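Local coordinates for outer membrane protein SusF (Bacteroides thetaiotaomicron, PDB 4FE9) that binds starch at the cell surface through carbohydrate-binding modules, before the polysaccharide is transported into the periplasm for degradation, at residues L211-D216 and G231-A236. Numbering follows the deposited sequence.
Sequences LGSSVD and GAINTA. With GLC (alpha-D-glucopyranose), chain B.
D216 reaches over to A232 at the glucose site of the first carbohydrate-binding module of SusF, beside the edge strand 233-234 of an antiparallel sheet. The loop 211-216 joins 231-236 through a single antiparallel bridge, the hydrogen-bonded pair S213 and G231. S213 N donates to G231 O at 2.9 Å, and G231 N returns the bond to S213 O. G231 has no side chain, and a CB there would clash with the CA of D216. From D216, CB lies 4.1 Å from G231 CA. CG sits anti to the backbone N (chi1 -165°), which carries the carboxylate past G231 to the sugar. OD1 accepts A232 N at 2.7 Å on its anti lone pair, and also takes a bond from glucose O2. OD2 accepts glucose O3 at 2.6 Å. The backbone N-H of A232 thus helps fix the carboxylate that grips two neighbouring sugar hydroxyls. D158 and N191 also bind this glucose. Within the loop, S213 OG donates to V215 O at 2.7 Å, from above the carbonyl plane. With S213 replaced by alanine, V215 O is likely to lose this donor, and the peptide leading into D216 to be less firmly held. I233 packs against F192 and F252, and its CG1 lies 3.8 Å from S213 CB.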
loop_
_atom_site.group_PDB
_atom_site.type_symbol
_atom_site.label_atom_id
_atom_site.label_comp_id
_atom_site.label_asym_id
_atom_site.label_seq_id
_atom_site.Cartn_x
_atom_site.Cartn_y
_atom_site.Cartn_z
ATOM N N LEU A 211 -6.236 -23.213 -7.214
ATOM C CA LEU A 211 -6.554 -22.235 -6.225
ATOM C C LEU A 211 -7.379 -21.129 -6.863
ATOM O O LEU A 211 -7.054 -20.648 -7.957
ATOM C CB LEU A 211 -5.281 -21.640 -5.635
ATOM C CG LEU A 211 -4.265 -22.697 -5.141
ATOM C CD1 LEU A 211 -2.968 -22.035 -4.843
ATOM C CD2 LEU A 211 -4.808 -23.408 -3.875
ATOM N N GLY A 212 -8.379 -20.645 -6.146
ATOM C CA GLY A 212 -9.289 -19.636 -6.731
ATOM C C GLY A 212 -10.115 -18.956 -5.705
ATOM O O GLY A 212 -9.622 -18.613 -4.643
ATOM N N SER A 213 -11.336 -18.604 -6.058
ATOM C CA SER A 213 -12.197 -17.944 -5.079
ATOM C C SER A 213 -13.325 -18.863 -4.658
ATOM O O SER A 213 -13.550 -19.907 -5.280
ATOM C CB SER A 213 -12.748 -16.638 -5.612
ATOM O OG SER A 213 -13.457 -16.859 -6.812
ATOM N N SER A 214 -13.989 -18.506 -3.559
ATOM C CA SER A 214 -15.150 -19.244 -3.098
ATOM C C SER A 214 -16.266 -19.245 -4.140
ATOM O O SER A 214 -16.947 -20.235 -4.314
ATOM C CB SER A 214 -15.668 -18.638 -1.811
ATOM O OG SER A 214 -15.393 -19.521 -0.769
ATOM N N VAL A 215 -16.534 -18.076 -4.703
ATOM C CA VAL A 215 -17.588 -17.904 -5.694
ATOM C C VAL A 215 -16.988 -17.880 -7.108
ATOM O O VAL A 215 -16.038 -17.135 -7.367
ATOM C CB VAL A 215 -18.309 -16.549 -5.451
ATOM C CG1 VAL A 215 -19.264 -16.232 -6.594
ATOM C CG2 VAL A 215 -19.041 -16.578 -4.078
ATOM N N ASP A 216 -17.522 -18.701 -8.007
ATOM C CA ASP A 216 -17.088 -18.676 -9.410
ATOM C C ASP A 216 -17.406 -17.331 -10.063
ATOM O O ASP A 216 -18.507 -16.854 -9.972
ATOM C CB ASP A 216 -17.708 -19.842 -10.201
ATOM C CG ASP A 216 -17.016 -20.074 -11.553
ATOM O OD1 ASP A 216 -15.772 -19.906 -11.647
ATOM O OD2 ASP A 216 -17.722 -20.387 -12.540
ATOM N N GLY A 231 -13.645 -21.810 -7.428
ATOM C CA GLY A 231 -14.109 -21.088 -8.604
ATOM C C GLY A 231 -13.037 -20.214 -9.223
ATOM O O GLY A 231 -12.054 -19.879 -8.573
ATOM N N ALA A 232 -13.334 -19.694 -10.416
ATOM C CA ALA A 232 -12.474 -18.724 -11.074
ATOM C C ALA A 232 -12.622 -17.320 -10.490
ATOM O O ALA A 232 -13.713 -16.908 -10.045
ATOM C CB ALA A 232 -12.728 -18.726 -12.585
ATOM N N ILE A 233 -11.496 -16.631 -10.356
ATOM C CA ILE A 233 -11.516 -15.254 -9.967
ATOM C C ILE A 233 -11.702 -14.404 -11.215
ATOM O O ILE A 233 -11.090 -14.681 -12.281
ATOM C CB ILE A 233 -10.212 -14.858 -9.283
ATOM C CG1 ILE A 233 -9.931 -15.757 -8.040
ATOM C CG2 ILE A 233 -10.212 -13.370 -8.950
ATOM C CD1 ILE A 233 -8.492 -15.704 -7.546
ATOM N N ASN A 234 -12.497 -13.343 -11.101
ATOM C CA ASN A 234 -12.596 -12.401 -12.200
ATOM C C ASN A 234 -11.745 -11.141 -11.978
ATOM O O ASN A 234 -11.736 -10.581 -10.900
ATOM C CB ASN A 234 -14.070 -12.030 -12.483
ATOM C CG ASN A 234 -14.224 -11.275 -13.771
ATOM O OD1 ASN A 234 -14.004 -10.082 -13.791
ATOM N ND2 ASN A 234 -14.223 -12.007 -14.865
ATOM N N THR A 235 -11.037 -10.685 -13.010
ATOM C CA THR A 235 -10.187 -9.493 -12.839
ATOM C C THR A 235 -10.982 -8.245 -12.496
ATOM O O THR A 235 -10.446 -7.331 -11.893
ATOM C CB THR A 235 -9.295 -9.202 -14.067
ATOM O OG1 THR A 235 -10.121 -9.033 -15.236
ATOM C CG2 THR A 235 -8.396 -10.326 -14.290
ATOM N N ALA A 236 -12.251 -8.192 -12.917
ATOM C CA ALA A 236 -13.086 -6.977 -12.736
ATOM C C ALA A 236 -12.577 -5.745 -13.508
ATOM O O ALA A 236 -13.377 -4.908 -13.950
ATOM C CB ALA A 236 -13.284 -6.637 -11.245
HETATM C C1 GLC B . -13.769 -20.566 -15.968
HETATM C C2 GLC B . -14.897 -20.146 -15.075
HETATM C C3 GLC B . -16.221 -20.219 -15.806
HETATM C C4 GLC B . -16.141 -19.527 -17.159
HETATM C C5 GLC B . -14.963 -19.564 -17.810
HETATM C C6 GLC B . -14.877 -18.878 -19.145
HETATM O O2 GLC B . -14.930 -21.023 -13.937
HETATM O O3 GLC B . -17.217 -19.643 -14.971
HETATM O O4 GLC B . -17.276 -19.694 -18.058
HETATM O O5 GLC B . -13.711 -19.714 -17.090
HETATM O O6 GLC B . -14.575 -17.503 -18.896
#